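Local structure of precorrin-6y methylase (Rhodobacter capsulatus, 3NJR) at residues V24-H34 with S66-L75; L51-I62 with L117-I128. The protein is the C-terminal domain of an S-adenosylmethionine-dependent methyltransferase of cobalamin biosynthesis, the precorrin-6Y C5,15-methyltransferase, and binds S-adenosyl-L-homocysteine. All blocks are in the same frame, centred on the assembly; numbering follows the deposited sequence.

Contact 1 of 2, residues V24-H34 with S66-L75; sequences VPGRPESAFAH and SGSVSVEWCL. With SAH (S-adenosyl-L-homocysteine), chain C.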
loop_
_atom_site.group_PDB
_atom_site.type_symbol
_atom_site.label_atom_id
_atom_site.label_comp_id
_atom_site.label_asym_id
_atom_site.label_seq_id
_atom_site.Cartn_x
_atom_site.Cartn_y
_atom_site.Cartn_z
ATOM N N VAL A 24 -14.817 -22.950 -5.480
ATOM C CA VAL A 24 -14.481 -22.038 -4.386
ATOM C C VAL A 24 -14.889 -20.595 -4.708
ATOM O O VAL A 24 -15.097 -20.257 -5.877
ATOM C CB VAL A 24 -12.977 -22.103 -3.991
ATOM C CG1 VAL A 24 -12.591 -23.495 -3.541
ATOM C CG2 VAL A 24 -12.070 -21.605 -5.140
ATOM N N PRO A 25 -15.020 -19.745 -3.668
ATOM C CA PRO A 25 -15.340 -18.321 -3.828
ATOM C C PRO A 25 -14.346 -17.573 -4.708
ATOM O O PRO A 25 -13.267 -18.084 -4.997
ATOM C CB PRO A 25 -15.262 -17.794 -2.401
ATOM C CG PRO A 25 -15.698 -18.971 -1.583
ATOM C CD PRO A 25 -15.102 -20.165 -2.256
ATOM N N GLY A 26 -14.710 -16.371 -5.125
ATOM C CA GLY A 26 -13.853 -15.586 -5.980
ATOM C C GLY A 26 -13.940 -16.007 -7.431
ATOM O O GLY A 26 -12.966 -15.891 -8.161
ATOM N N ARG A 27 -15.095 -16.499 -7.871
ATOM C CA ARG A 27 -15.280 -16.789 -9.292
ATOM C C ARG A 27 -15.304 -15.491 -10.107
ATOM O O ARG A 27 -15.584 -14.418 -9.565
ATOM C CB ARG A 27 -16.547 -17.604 -9.500
ATOM C CG ARG A 27 -16.450 -19.018 -8.954
ATOM C CD ARG A 27 -17.833 -19.572 -8.759
ATOM N NE ARG A 27 -17.846 -20.775 -7.936
ATOM C CZ ARG A 27 -18.055 -20.813 -6.621
ATOM N NH1 ARG A 27 -18.248 -19.702 -5.910
ATOM N NH2 ARG A 27 -18.054 -21.989 -6.019
ATOM N N PRO A 28 -14.997 -15.567 -11.411
ATOM C CA PRO A 28 -14.891 -14.313 -12.164
ATOM C C PRO A 28 -16.197 -13.517 -12.129
ATOM O O PRO A 28 -17.278 -14.106 -11.946
ATOM C CB PRO A 28 -14.608 -14.788 -13.598
ATOM C CG PRO A 28 -14.146 -16.170 -13.471
ATOM C CD PRO A 28 -14.863 -16.738 -12.293
ATOM N N GLU A 29 -16.079 -12.200 -12.320
ATOM C CA GLU A 29 -17.211 -11.252 -12.302
ATOM C C GLU A 29 -18.167 -11.516 -13.465
ATOM O O GLU A 29 -19.286 -11.019 -13.488
ATOM C CB GLU A 29 -16.715 -9.784 -12.344
ATOM C CG GLU A 29 -15.749 -9.321 -11.186
ATOM C CD GLU A 29 -14.202 -9.598 -11.422
ATOM O OE1 GLU A 29 -13.828 -10.442 -12.298
ATOM O OE2 GLU A 29 -13.358 -8.962 -10.709
ATOM N N SER A 30 -17.726 -12.306 -14.435
ATOM C CA SER A 30 -18.573 -12.661 -15.564
ATOM C C SER A 30 -19.468 -13.870 -15.282
ATOM O O SER A 30 -20.293 -14.228 -16.115
ATOM C CB SER A 30 -17.718 -12.918 -16.793
ATOM O OG SER A 30 -16.578 -13.684 -16.428
ATOM N N ALA A 31 -19.314 -14.509 -14.127
ATOM C CA ALA A 31 -20.196 -15.625 -13.777
ATOM C C ALA A 31 -21.529 -15.132 -13.173
ATOM O O ALA A 31 -22.368 -15.927 -12.738
ATOM C CB ALA A 31 -19.488 -16.614 -12.848
ATOM N N PHE A 32 -21.718 -13.810 -13.172
ATOM C CA PHE A 32 -22.860 -13.172 -12.532
ATOM C C PHE A 32 -23.410 -12.068 -13.428
ATOM O O PHE A 32 -22.647 -11.269 -13.999
ATOM C CB PHE A 32 -22.461 -12.521 -11.190
ATOM C CG PHE A 32 -21.597 -13.380 -10.302
ATOM C CD1 PHE A 32 -22.164 -14.139 -9.282
ATOM C CD2 PHE A 32 -20.207 -13.404 -10.464
ATOM C CE1 PHE A 32 -21.362 -14.938 -8.447
ATOM C CE2 PHE A 32 -19.394 -14.195 -9.649
ATOM C CZ PHE A 32 -19.971 -14.967 -8.639
ATOM N N ALA A 33 -24.733 -12.028 -13.543
ATOM C CA ALA A 33 -25.448 -10.850 -13.993
ATOM C C ALA A 33 -25.154 -9.730 -12.994
ATOM O O ALA A 33 -25.345 -9.902 -11.789
ATOM C CB ALA A 33 -26.923 -11.149 -14.010
ATOM N N HIS A 34 -24.660 -8.597 -13.478
ATOM C CA HIS A 34 -24.405 -7.455 -12.616
ATOM C C HIS A 34 -24.482 -6.220 -13.476
ATOM O O HIS A 34 -24.573 -6.325 -14.703
ATOM C CB HIS A 34 -23.026 -7.551 -11.966
ATOM C CG HIS A 34 -21.896 -7.433 -12.939
ATOM N ND1 HIS A 34 -21.342 -8.526 -13.573
ATOM C CD2 HIS A 34 -21.223 -6.349 -13.395
ATOM C CE1 HIS A 34 -20.376 -8.120 -14.377
ATOM N NE2 HIS A 34 -20.287 -6.803 -14.290
ATOM N N SER A 66 -25.666 -6.994 -6.778
ATOM C CA SER A 66 -25.964 -8.014 -7.764
ATOM C C SER A 66 -26.003 -9.409 -7.138
ATOM O O SER A 66 -26.130 -10.408 -7.852
ATOM C CB SER A 66 -24.955 -7.957 -8.910
ATOM O OG SER A 66 -23.789 -8.734 -8.612
ATOM N N GLY A 67 -25.877 -9.453 -5.810
ATOM C CA GLY A 67 -26.018 -10.670 -5.005
ATOM C C GLY A 67 -24.891 -11.687 -5.075
ATOM O O GLY A 67 -25.096 -12.863 -4.768
ATOM N N SER A 68 -23.695 -11.268 -5.467
ATOM C CA SER A 68 -22.622 -12.240 -5.733
ATOM C C SER A 68 -22.111 -12.948 -4.467
ATOM O O SER A 68 -21.760 -14.125 -4.499
ATOM C CB SER A 68 -21.461 -11.577 -6.489
ATOM O OG SER A 68 -20.704 -10.732 -5.623
ATOM N N VAL A 69 -22.059 -12.216 -3.361
ATOM C CA VAL A 69 -21.650 -12.778 -2.078
ATOM C C VAL A 69 -22.592 -13.913 -1.674
ATOM O O VAL A 69 -22.130 -15.004 -1.265
ATOM C CB VAL A 69 -21.598 -11.674 -0.991
ATOM C CG1 VAL A 69 -21.533 -12.260 0.392
ATOM C CG2 VAL A 69 -20.423 -10.774 -1.235
ATOM N N SER A 70 -23.900 -13.657 -1.833
ATOM C CA SER A 70 -24.958 -14.613 -1.489
ATOM C C SER A 70 -24.887 -15.846 -2.371
ATOM O O SER A 70 -25.143 -16.960 -1.902
ATOM C CB SER A 70 -26.346 -13.987 -1.649
ATOM O OG SER A 70 -26.633 -12.985 -0.696
ATOM N N VAL A 71 -24.560 -15.643 -3.651
ATOM C CA VAL A 71 -24.490 -16.733 -4.615
ATOM C C VAL A 71 -23.349 -17.644 -4.199
ATOM O O VAL A 71 -23.557 -18.837 -3.974
ATOM C CB VAL A 71 -24.330 -16.212 -6.069
ATOM C CG1 VAL A 71 -23.977 -17.320 -7.011
ATOM C CG2 VAL A 71 -25.594 -15.561 -6.547
ATOM N N GLU A 72 -22.157 -17.088 -4.048
ATOM C CA GLU A 72 -21.036 -17.873 -3.510
ATOM C C GLU A 72 -21.262 -18.449 -2.077
ATOM O O GLU A 72 -20.779 -19.548 -1.768
ATOM C CB GLU A 72 -19.717 -17.104 -3.634
ATOM C CG GLU A 72 -19.535 -16.544 -5.024
ATOM C CD GLU A 72 -18.092 -16.386 -5.451
ATOM O OE1 GLU A 72 -17.331 -15.662 -4.782
ATOM O OE2 GLU A 72 -17.707 -16.973 -6.483
ATOM N N TRP A 73 -21.994 -17.738 -1.213
ATOM C CA TRP A 73 -22.289 -18.279 0.123
ATOM C C TRP A 73 -23.169 -19.504 -0.012
ATOM O O TRP A 73 -22.875 -20.528 0.593
ATOM C CB TRP A 73 -22.945 -17.232 1.017
ATOM C CG TRP A 73 -23.626 -17.758 2.272
ATOM C CD1 TRP A 73 -24.903 -18.231 2.371
ATOM C CD2 TRP A 73 -23.082 -17.803 3.614
ATOM N NE1 TRP A 73 -25.182 -18.595 3.673
ATOM C CE2 TRP A 73 -24.086 -18.337 4.455
ATOM C CE3 TRP A 73 -21.846 -17.446 4.180
ATOM C CZ2 TRP A 73 -23.896 -18.515 5.830
ATOM C CZ3 TRP A 73 -21.654 -17.639 5.544
ATOM C CH2 TRP A 73 -22.676 -18.162 6.355
ATOM N N CYS A 74 -24.231 -19.400 -0.819
ATOM C CA CYS A 74 -25.156 -20.514 -1.059
ATOM C C CYS A 74 -24.551 -21.678 -1.844
ATOM O O CYS A 74 -24.912 -22.827 -1.605
ATOM C CB CYS A 74 -26.404 -20.018 -1.772
ATOM S SG CYS A 74 -27.437 -18.942 -0.712
ATOM N N LEU A 75 -23.637 -21.374 -2.779
ATOM C CA LEU A 75 -22.889 -22.415 -3.500
ATOM C C LEU A 75 -22.005 -23.214 -2.558
ATOM O O LEU A 75 -21.802 -24.414 -2.779
ATOM C CB LEU A 75 -22.082 -21.866 -4.679
ATOM C CG LEU A 75 -22.928 -21.497 -5.906
ATOM C CD1 LEU A 75 -22.220 -20.470 -6.822
ATOM C CD2 LEU A 75 -23.386 -22.729 -6.701
HETATM N N SAH C . -21.995 -6.975 -2.434
HETATM C CA SAH C . -22.439 -6.405 -3.744
HETATM C CB SAH C . -21.692 -5.097 -4.016
HETATM C CG SAH C . -22.638 -3.898 -4.151
HETATM S SD SAH C . -22.479 -2.823 -2.754
HETATM C C SAH C . -22.239 -7.414 -4.851
HETATM O O SAH C . -22.889 -7.383 -5.896
HETATM O OXT SAH C . -21.423 -8.321 -4.754
HETATM C "C5'" SAH C . -23.571 -1.467 -3.110
HETATM C "C4'" SAH C . -25.064 -1.834 -3.087
HETATM O "O4'" SAH C . -25.672 -1.690 -1.789
HETATM C "C3'" SAH C . -25.849 -0.928 -4.029
HETATM O "O3'" SAH C . -26.474 -1.723 -5.031
HETATM C "C2'" SAH C . -26.910 -0.250 -3.179
HETATM O "O2'" SAH C . -28.181 -0.142 -3.836
HETATM C "C1'" SAH C . -26.989 -1.134 -1.942
HETATM N N9 SAH C . -27.512 -0.368 -0.769
HETATM C C8 SAH C . -27.254 0.928 -0.488
HETATM N N7 SAH C . -27.899 1.331 0.632
HETATM C C5 SAH C . -28.600 0.279 1.093
HETATM C C6 SAH C . -29.495 0.010 2.248
HETATM N N6 SAH C . -29.755 1.001 3.127
HETATM N N1 SAH C . -30.036 -1.231 2.390
HETATM C C2 SAH C . -29.772 -2.211 1.504
HETATM N N3 SAH C . -28.964 -2.032 0.436
HETATM C C4 SAH C . -28.351 -0.840 0.171
#
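The glycine-rich loop after the first strand of a Rossmann-like class I methyltransferase, with the helix that follows it, is covered here by the irregular N-terminal segment 24-34, and Glu72 of helix 68-75 is gripped by the backbone of that segment. Its carboxylate takes two successive N-H groups: Gly26 N reaches Glu72 OE1 at 2.7 Å, on the syn side but tilted out of the carboxylate plane, while Arg27 N gives a bond of 3.0 Å to the syn lone pair of Glu72 OE2. The arginine side chain then doubles back to the same oxygen. Arg27 NH1 forms a salt bridge of 2.8 Å with Glu72 OE2, which lies close to the guanidinium plane, but NH1 comes to it from above the carboxylate plane; the two planes stand 74° apart. Leu75 CD1 covers one face of the guanidinium and Val24 O lies over the opposite face. Arg27 NE turns to Ser22 O, and Arg44 of helix 41-51 makes a second salt bridge to Glu72 OE1, so this buried acid, with two backbone N-H groups and two arginines bonded to it, is probably stabilised as a carboxylate.

Nearer the cofactor site, Phe32 lays its ring against the first turn of the helix. Ser68 CB sits over the ring face, a CH-pi contact 4.0 Å from the centroid, whereas Val71 CG1 and Glu72 OE2 come up at the edge. Ser68 OG, between its backbone N and carbonyl carbon (chi1 74°), faces the ligand instead. The amino acid end of S-adenosyl-L-homocysteine is held by both serines: Ser66 N and Ser66 OG bind its O atom, and Ser68 OG gives a 2.7 Å hydrogen bond to its OXT.

Contact 2 of 2, residues L51-I62 with L117-I128; sequences LAPRRGELLWDI and LADLPLPEAVFI
Strands 58-62 and 125-128 run parallel, their axes 4.6 Å apart and 15° from aligned, as central neighbours in the sheet of this Rossmann-like methyltransferase domain. Trp60 N to Ala125 O, Phe127 N to Trp60 O and Ile62 N to Phe127 O carry the pairing. At its start Leu58 O accepts from both Glu124 N and Ala125 N, and the bent Glu124 side chain returns to Leu58 N, which meets the anti lone pair of Glu124 OE1 at 2.7 Å.

Trp60 fills the corner made by the incoming loop. With CG anti to its carbonyl carbon (chi1 -80°), the indole crosses Pro123 at about a right angle, and Pro123 CD is 3.6 Å from the centroid of the six-membered ring, over its face, in a CH-pi contact. Leu120 CD1 lies over the opposite face, offset toward the rim; Leu117 CG approaches CZ3 obliquely, and NE1 makes a weak bond to Pro121 O. Further along that side of the sheet, Ile62 CD1 meets Val126 CG1 and Leu117 CD2. On the other, Asp61 and Phe127 lie side by side: Asp61 OD2 is taken by Ser70 OG of helix 68-75, while Asp61 OD1 is 3.4 Å from Phe127 CD2, at the ring edge and in its plane.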
loop_
_atom_site.group_PDB
_atom_site.type_symbol
_atom_site.label_atom_id
_atom_site.label_comp_id
_atom_site.label_asym_id
_atom_site.label_seq_id
_atom_site.Cartn_x
_atom_site.Cartn_y
_atom_site.Cartn_z
ATOM N N LEU A 51 -16.623 -14.916 6.194
ATOM C CA LEU A 51 -17.997 -15.328 6.478
ATOM C C LEU A 51 -18.012 -16.786 6.921
ATOM O O LEU A 51 -18.761 -17.151 7.838
ATOM C CB LEU A 51 -18.913 -15.100 5.264
ATOM C CG LEU A 51 -19.345 -13.647 5.009
ATOM C CD1 LEU A 51 -19.956 -13.460 3.646
ATOM C CD2 LEU A 51 -20.331 -13.184 6.066
ATOM N N ALA A 52 -17.173 -17.611 6.277
ATOM C CA ALA A 52 -16.933 -19.004 6.700
ATOM C C ALA A 52 -18.194 -19.863 6.757
ATOM O O ALA A 52 -18.501 -20.408 7.801
ATOM C CB ALA A 52 -16.199 -19.047 8.051
ATOM N N PRO A 53 -18.918 -20.001 5.626
ATOM C CA PRO A 53 -20.158 -20.815 5.573
ATOM C C PRO A 53 -19.977 -22.245 6.118
ATOM O O PRO A 53 -18.968 -22.901 5.808
ATOM C CB PRO A 53 -20.469 -20.895 4.078
ATOM C CG PRO A 53 -19.649 -19.865 3.416
ATOM C CD PRO A 53 -18.569 -19.409 4.315
ATOM N N ARG A 54 -20.912 -22.709 6.951
ATOM C CA ARG A 54 -21.031 -24.137 7.257
ATOM C C ARG A 54 -22.342 -24.513 6.603
ATOM O O ARG A 54 -23.188 -23.665 6.390
ATOM C CB ARG A 54 -21.109 -24.419 8.761
ATOM C CG ARG A 54 -19.793 -24.450 9.517
ATOM C CD ARG A 54 -19.260 -23.054 9.804
ATOM N NE ARG A 54 -18.172 -23.107 10.784
ATOM C CZ ARG A 54 -17.315 -22.109 11.028
ATOM N NH1 ARG A 54 -17.412 -20.962 10.364
ATOM N NH2 ARG A 54 -16.360 -22.256 11.950
ATOM N N ARG A 55 -22.508 -25.795 6.307
ATOM C CA ARG A 55 -23.689 -26.322 5.613
ATOM C C ARG A 55 -24.988 -25.804 6.249
ATOM O O ARG A 55 -25.169 -25.902 7.462
ATOM C CB ARG A 55 -23.627 -27.868 5.636
ATOM C CG ARG A 55 -23.857 -28.564 4.276
ATOM C CD ARG A 55 -22.766 -29.626 4.000
ATOM N NE ARG A 55 -22.529 -29.935 2.578
ATOM C CZ ARG A 55 -22.781 -29.138 1.530
ATOM N NH1 ARG A 55 -23.283 -27.917 1.676
ATOM N NH2 ARG A 55 -22.515 -29.570 0.305
ATOM N N GLY A 56 -25.863 -25.223 5.427
ATOM C CA GLY A 56 -27.206 -24.838 5.863
ATOM C C GLY A 56 -27.357 -23.549 6.671
ATOM O O GLY A 56 -28.498 -23.103 6.928
ATOM N N GLU A 57 -26.237 -22.938 7.072
ATOM C CA GLU A 57 -26.273 -21.681 7.802
ATOM C C GLU A 57 -26.965 -20.598 6.986
ATOM O O GLU A 57 -26.948 -20.634 5.751
ATOM C CB GLU A 57 -24.866 -21.230 8.150
ATOM C CG GLU A 57 -24.228 -21.937 9.319
ATOM C CD GLU A 57 -22.971 -21.228 9.777
ATOM O OE1 GLU A 57 -22.362 -20.492 8.975
ATOM O OE2 GLU A 57 -22.581 -21.390 10.948
ATOM N N LEU A 58 -27.571 -19.637 7.679
ATOM C CA LEU A 58 -28.316 -18.551 7.021
ATOM C C LEU A 58 -27.499 -17.270 6.993
ATOM O O LEU A 58 -26.865 -16.924 7.998
ATOM C CB LEU A 58 -29.677 -18.321 7.696
ATOM C CG LEU A 58 -30.601 -17.172 7.257
ATOM C CD1 LEU A 58 -31.116 -17.283 5.830
ATOM C CD2 LEU A 58 -31.778 -17.059 8.185
ATOM N N LEU A 59 -27.530 -16.573 5.850
ATOM C CA LEU A 59 -26.890 -15.261 5.688
ATOM C C LEU A 59 -27.879 -14.093 5.444
ATOM O O LEU A 59 -28.758 -14.159 4.567
ATOM C CB LEU A 59 -25.843 -15.294 4.554
ATOM C CG LEU A 59 -25.102 -13.982 4.208
ATOM C CD1 LEU A 59 -24.009 -13.626 5.208
ATOM C CD2 LEU A 59 -24.556 -13.965 2.799
ATOM N N TRP A 60 -27.721 -13.016 6.203
ATOM C CA TRP A 60 -28.315 -11.743 5.817
ATOM C C TRP A 60 -27.264 -11.028 5.001
ATOM O O TRP A 60 -26.180 -10.771 5.499
ATOM C CB TRP A 60 -28.680 -10.901 7.063
ATOM C CG TRP A 60 -29.969 -11.298 7.716
ATOM C CD1 TRP A 60 -30.766 -12.355 7.383
ATOM C CD2 TRP A 60 -30.599 -10.659 8.829
ATOM N NE1 TRP A 60 -31.853 -12.404 8.200
ATOM C CE2 TRP A 60 -31.777 -11.379 9.108
ATOM C CE3 TRP A 60 -30.277 -9.550 9.631
ATOM C CZ2 TRP A 60 -32.652 -11.017 10.157
ATOM C CZ3 TRP A 60 -31.138 -9.201 10.666
ATOM C CH2 TRP A 60 -32.310 -9.927 10.917
ATOM N N ASP A 61 -27.571 -10.721 3.750
ATOM C CA ASP A 61 -26.655 -9.960 2.897
ATOM C C ASP A 61 -27.254 -8.579 2.692
ATOM O O ASP A 61 -28.149 -8.398 1.866
ATOM C CB ASP A 61 -26.426 -10.692 1.553
ATOM C CG ASP A 61 -25.595 -9.876 0.525
ATOM O OD1 ASP A 61 -25.193 -8.699 0.803
ATOM O OD2 ASP A 61 -25.345 -10.420 -0.595
ATOM N N ILE A 62 -26.770 -7.603 3.449
ATOM C CA ILE A 62 -27.274 -6.244 3.314
ATOM C C ILE A 62 -26.509 -5.486 2.235
ATOM O O ILE A 62 -25.278 -5.443 2.246
ATOM C CB ILE A 62 -27.250 -5.490 4.648
ATOM C CG1 ILE A 62 -28.205 -6.161 5.644
ATOM C CG2 ILE A 62 -27.631 -4.022 4.435
ATOM C CD1 ILE A 62 -27.731 -6.130 7.064
ATOM N N LEU A 117 -35.308 -5.933 7.331
ATOM C CA LEU A 117 -34.782 -6.981 8.195
ATOM C C LEU A 117 -35.777 -7.414 9.240
ATOM O O LEU A 117 -35.632 -8.486 9.814
ATOM C CB LEU A 117 -33.557 -6.458 8.938
ATOM C CG LEU A 117 -32.176 -6.524 8.306
ATOM C CD1 LEU A 117 -32.250 -6.395 6.797
ATOM C CD2 LEU A 117 -31.269 -5.475 8.919
ATOM N N ALA A 118 -36.769 -6.568 9.502
ATOM C CA ALA A 118 -37.626 -6.696 10.700
ATOM C C ALA A 118 -38.431 -7.975 10.804
ATOM O O ALA A 118 -38.586 -8.506 11.907
ATOM C CB ALA A 118 -38.552 -5.477 10.844
ATOM N N ASP A 119 -38.967 -8.463 9.689
ATOM C CA ASP A 119 -39.709 -9.737 9.741
ATOM C C ASP A 119 -38.910 -10.968 9.277
ATOM O O ASP A 119 -39.482 -12.046 9.076
ATOM C CB ASP A 119 -41.052 -9.649 8.988
ATOM C CG ASP A 119 -40.887 -9.287 7.504
ATOM O OD1 ASP A 119 -39.733 -8.998 7.067
ATOM O OD2 ASP A 119 -41.926 -9.274 6.780
ATOM N N LEU A 120 -37.604 -10.819 9.101
ATOM C CA LEU A 120 -36.800 -11.917 8.620
ATOM C C LEU A 120 -36.393 -12.793 9.788
ATOM O O LEU A 120 -36.261 -12.298 10.913
ATOM C CB LEU A 120 -35.577 -11.397 7.881
ATOM C CG LEU A 120 -35.881 -10.491 6.691
ATOM C CD1 LEU A 120 -34.593 -10.045 6.019
ATOM C CD2 LEU A 120 -36.798 -11.183 5.712
ATOM N N PRO A 121 -36.213 -14.098 9.540
ATOM C CA PRO A 121 -35.662 -14.957 10.598
ATOM C C PRO A 121 -34.222 -14.552 10.888
ATOM O O PRO A 121 -33.532 -14.097 9.973
ATOM C CB PRO A 121 -35.696 -16.364 9.972
ATOM C CG PRO A 121 -35.756 -16.127 8.475
ATOM C CD PRO A 121 -36.516 -14.839 8.299
ATOM N N LEU A 122 -33.776 -14.712 12.132
ATOM C CA LEU A 122 -32.412 -14.339 12.514
ATOM C C LEU A 122 -31.323 -15.221 11.855
ATOM O O LEU A 122 -31.449 -16.447 11.792
ATOM C CB LEU A 122 -32.259 -14.312 14.040
ATOM C CG LEU A 122 -33.046 -13.241 14.825
ATOM C CD1 LEU A 122 -32.835 -13.376 16.336
ATOM C CD2 LEU A 122 -32.742 -11.809 14.357
ATOM N N PRO A 123 -30.241 -14.595 11.363
ATOM C CA PRO A 123 -29.280 -15.348 10.570
ATOM C C PRO A 123 -28.221 -15.962 11.459
ATOM O O PRO A 123 -28.163 -15.613 12.638
ATOM C CB PRO A 123 -28.639 -14.259 9.730
ATOM C CG PRO A 123 -28.613 -13.073 10.689
ATOM C CD PRO A 123 -29.927 -13.152 11.383
ATOM N N GLU A 124 -27.411 -16.864 10.888
ATOM C CA GLU A 124 -26.213 -17.379 11.535
ATOM C C GLU A 124 -25.005 -16.455 11.236
ATOM O O GLU A 124 -24.063 -16.377 12.033
ATOM C CB GLU A 124 -25.935 -18.810 11.077
ATOM C CG GLU A 124 -26.683 -19.927 11.845
ATOM C CD GLU A 124 -28.130 -20.148 11.390
ATOM O OE1 GLU A 124 -28.418 -20.116 10.168
ATOM O OE2 GLU A 124 -29.007 -20.367 12.266
ATOM N N ALA A 125 -25.064 -15.757 10.089
ATOM C CA ALA A 125 -24.077 -14.742 9.658
ATOM C C ALA A 125 -24.721 -13.516 8.961
ATOM O O ALA A 125 -25.773 -13.648 8.319
ATOM C CB ALA A 125 -23.046 -15.384 8.736
ATOM N N VAL A 126 -24.087 -12.337 9.074
ATOM C CA VAL A 126 -24.533 -11.116 8.348
ATOM C C VAL A 126 -23.386 -10.472 7.578
ATOM O O VAL A 126 -22.257 -10.388 8.076
ATOM C CB VAL A 126 -25.013 -9.999 9.278
ATOM C CG1 VAL A 126 -25.750 -8.912 8.482
ATOM C CG2 VAL A 126 -25.846 -10.514 10.422
ATOM N N PHE A 127 -23.678 -9.981 6.378
ATOM C CA PHE A 127 -22.690 -9.275 5.582
ATOM C C PHE A 127 -23.240 -7.930 5.232
ATOM O O PHE A 127 -24.337 -7.818 4.695
ATOM C CB PHE A 127 -22.320 -10.036 4.294
ATOM C CG PHE A 127 -21.497 -9.219 3.317
ATOM C CD1 PHE A 127 -20.165 -8.915 3.585
ATOM C CD2 PHE A 127 -22.068 -8.725 2.138
ATOM C CE1 PHE A 127 -19.402 -8.140 2.695
ATOM C CE2 PHE A 127 -21.308 -7.936 1.234
ATOM C CZ PHE A 127 -19.964 -7.660 1.514
ATOM N N ILE A 128 -22.463 -6.899 5.532
ATOM C CA ILE A 128 -22.813 -5.539 5.126
ATOM C C ILE A 128 -21.818 -5.049 4.086
ATOM O O ILE A 128 -20.660 -4.738 4.411
ATOM C CB ILE A 128 -22.830 -4.545 6.308
ATOM C CG1 ILE A 128 -23.767 -5.028 7.425
ATOM C CG2 ILE A 128 -23.262 -3.178 5.827
ATOM C CD1 ILE A 128 -23.091 -5.788 8.555
#

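Strand 58-62 of contact 2 leads directly into the cofactor loop and helix 68-75 of contact 1, so the two contacts, their centres about 16 Å apart, share one strand-loop-helix unit. Ser70 OG approaches Asp61 OD2 at 2.9 Å, a probable hydrogen bond from the helix to the strand. Trp73 spans the same join, with CE3 3.4 Å from Pro53 CG, while its NE1 is hydrogen-bonded to Arg79 O. Both contacts reach the S-adenosyl-L-homocysteine pocket: contact 1 supplies the loop at the amino acid end, while the side chain of Phe127 in contact 2 is about 4 Å from the ligand. Each also touches the second subunit.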